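Local coordinates for phosphotriesterase family protein (Listeria monocytogenes serotype 4b str. H7858, PDB 3PNZ) that probably hydrolyses phosphorylated sugar lactones, as a zinc-dependent lactonase of the phosphotriesterase family with an amidohydrolase fold, at residues 60-65 and 86-91. Residues are numbered along the deposited sequence; the frame is centred on the assembly and turned at random.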
loop_
_atom_site.group_PDB
_atom_site.type_symbol
_atom_site.label_atom_id
_atom_site.label_comp_id
_atom_site.label_asym_id
_atom_site.label_seq_id
_atom_site.Cartn_x
_atom_site.Cartn_y
_atom_site.Cartn_z
ATOM N N GLY A 60 -13.105 -0.187 -12.402
ATOM C CA GLY A 60 -12.025 0.288 -11.559
ATOM C C GLY A 60 -11.316 1.453 -12.231
ATOM O O GLY A 60 -11.247 1.511 -13.464
ATOM N N LYS A 61 -10.786 2.378 -11.431
ATOM C CA LYS A 61 -10.136 3.571 -11.972
ATOM C C LYS A 61 -8.679 3.727 -11.545
ATOM O O LYS A 61 -7.837 4.174 -12.330
ATOM C CB LYS A 61 -10.929 4.825 -11.586
ATOM C CG LYS A 61 -12.317 4.886 -12.200
ATOM C CD LYS A 61 -12.226 4.800 -13.721
ATOM C CE LYS A 61 -13.557 5.111 -14.396
ATOM N NZ LYS A 61 -14.629 4.142 -14.040
ATOM N N THR A 62 -8.380 3.351 -10.304
ATOM C CA THR A 62 -7.065 3.584 -9.732
ATOM C C THR A 62 -6.575 2.401 -8.904
ATOM O O THR A 62 -7.348 1.787 -8.178
ATOM C CB THR A 62 -7.088 4.820 -8.816
ATOM O OG1 THR A 62 -7.488 5.966 -9.582
ATOM C CG2 THR A 62 -5.715 5.070 -8.182
ATOM N N ILE A 63 -5.290 2.107 -9.024
ATOM C CA ILE A 63 -4.626 1.162 -8.135
ATOM C C ILE A 63 -3.469 1.838 -7.426
ATOM O O ILE A 63 -2.608 2.457 -8.061
ATOM C CB ILE A 63 -4.099 -0.072 -8.898
ATOM C CG1 ILE A 63 -5.262 -0.868 -9.492
ATOM C CG2 ILE A 63 -3.237 -0.947 -7.977
ATOM C CD1 ILE A 63 -4.811 -1.977 -10.425
ATOM N N VAL A 64 -3.459 1.737 -6.101
ATOM C CA VAL A 64 -2.322 2.188 -5.319
ATOM C C VAL A 64 -1.326 1.037 -5.247
ATOM O O VAL A 64 -1.606 -0.006 -4.652
ATOM C CB VAL A 64 -2.733 2.632 -3.898
ATOM C CG1 VAL A 64 -1.514 3.111 -3.122
ATOM C CG2 VAL A 64 -3.772 3.747 -3.978
ATOM N N ASP A 65 -0.175 1.231 -5.878
ATOM C CA ASP A 65 0.859 0.209 -5.969
ATOM C C ASP A 65 1.839 0.395 -4.827
ATOM O O ASP A 65 2.604 1.351 -4.807
ATOM C CB ASP A 65 1.583 0.345 -7.306
ATOM C CG ASP A 65 2.663 -0.702 -7.501
ATOM O OD1 ASP A 65 3.089 -1.336 -6.508
ATOM O OD2 ASP A 65 3.091 -0.887 -8.657
ATOM N N GLY A 86 -5.336 2.412 -19.098
ATOM C CA GLY A 86 -6.011 3.616 -18.650
ATOM C C GLY A 86 -6.168 3.702 -17.137
ATOM O O GLY A 86 -6.709 4.684 -16.620
ATOM N N ILE A 87 -5.708 2.679 -16.420
ATOM C CA ILE A 87 -5.803 2.680 -14.959
ATOM C C ILE A 87 -4.758 3.613 -14.369
ATOM O O ILE A 87 -3.582 3.545 -14.716
ATOM C CB ILE A 87 -5.616 1.256 -14.372
ATOM C CG1 ILE A 87 -6.731 0.333 -14.865
ATOM C CG2 ILE A 87 -5.564 1.292 -12.837
ATOM C CD1 ILE A 87 -8.117 0.797 -14.484
ATOM N N GLN A 88 -5.199 4.494 -13.480
ATOM C CA GLN A 88 -4.294 5.413 -12.798
ATOM C C GLN A 88 -3.511 4.668 -11.728
ATOM O O GLN A 88 -4.079 3.852 -10.997
ATOM C CB GLN A 88 -5.094 6.566 -12.192
ATOM C CG GLN A 88 -5.814 7.375 -13.272
ATOM C CD GLN A 88 -6.849 8.350 -12.742
ATOM O OE1 GLN A 88 -7.060 9.416 -13.330
ATOM N NE2 GLN A 88 -7.513 7.992 -11.653
ATOM N N ILE A 89 -2.210 4.924 -11.651
ATOM C CA ILE A 89 -1.376 4.270 -10.638
ATOM C C ILE A 89 -0.784 5.301 -9.684
ATOM O O ILE A 89 -0.170 6.287 -10.113
ATOM C CB ILE A 89 -0.210 3.469 -11.278
ATOM C CG1 ILE A 89 -0.726 2.435 -12.282
ATOM C CG2 ILE A 89 0.647 2.788 -10.204
ATOM C CD1 ILE A 89 -1.560 1.326 -11.644
ATOM N N VAL A 90 -0.969 5.080 -8.388
ATOM C CA VAL A 90 -0.245 5.850 -7.386
ATOM C C VAL A 90 0.922 4.989 -6.918
ATOM O O VAL A 90 0.712 3.923 -6.338
ATOM C CB VAL A 90 -1.137 6.191 -6.178
ATOM C CG1 VAL A 90 -0.329 6.884 -5.094
ATOM C CG2 VAL A 90 -2.320 7.062 -6.617
ATOM N N GLY A 91 2.146 5.437 -7.176
ATOM C CA GLY A 91 3.333 4.693 -6.782
ATOM C C GLY A 91 3.743 4.991 -5.354
ATOM O O GLY A 91 3.263 5.950 -4.749
HETATM O O HOH W 1 -8.669 5.344 -14.672
#
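Ile63 shares a face of two adjacent parallel strands with Ile89, and Ile87, just before the second strand, brings its end against it. Ile63 CG1 meets Ile87 CG2 at 4.0 Å, the two side chains crossing at a slant, while Ile63 CB receives the tip of Ile89, CD1, at 4.0 Å. In Ile89, CG1 stands anti to the carbonyl carbon (chi1 -56°) and CD1 is turned back (chi2 -65°), which folds its end over Ile63. Helix 45-57, through Val52, Phe55 and Ala56, packs on Ile87, with Phe55 also reaching Ile63; Val78 and Ser82 of helix 75-85 lie against Ile89. On the other face Val64 CG2 packs beside Val90 CB at 4.2 Å.

Between the two faces runs a regular parallel bonding pattern. The amides of Gln88 and Val90 are given to the carbonyls of Lys61 and Ile63, and those of Ile63 and Asp65 to the carbonyls of Gln88 and Val90. The bond from Ile63 N to Gln88 O, 2.9 Å, is close to linear at the carbonyl (173°).

At the N-terminal edge Gln88 leans across to Thr62, its chain extended beyond CG. Gln88 NE2 donates to Thr62 OG1 at 2.9 Å, with the hydroxyl oxygen nearly in the amide plane; the amide nitrogen also bonds Gln15 O, and the hydroxyl Leu16 O. Lys61 O has a second donor, a water 2.7 Å from it that also donates to Gly86 O.

The contact closes the right-handed beta-alpha-beta crossover of strand 62-65, helix 75-85 and strand 88-92, adjoining strands of the TIM barrel. Four N-H and C=O pairs thus join the strands through an apolar middle, with polar side chains at both ends: Gln88 and Thr62, beside the water, where the strands begin, and Asp65 where they end. The side chain of Asp65, whose OD1 is hydrogen-bonded to Thr67 OG1, lies about 8 Å from a zinc ion, so the polar end of the pair faces the metal site.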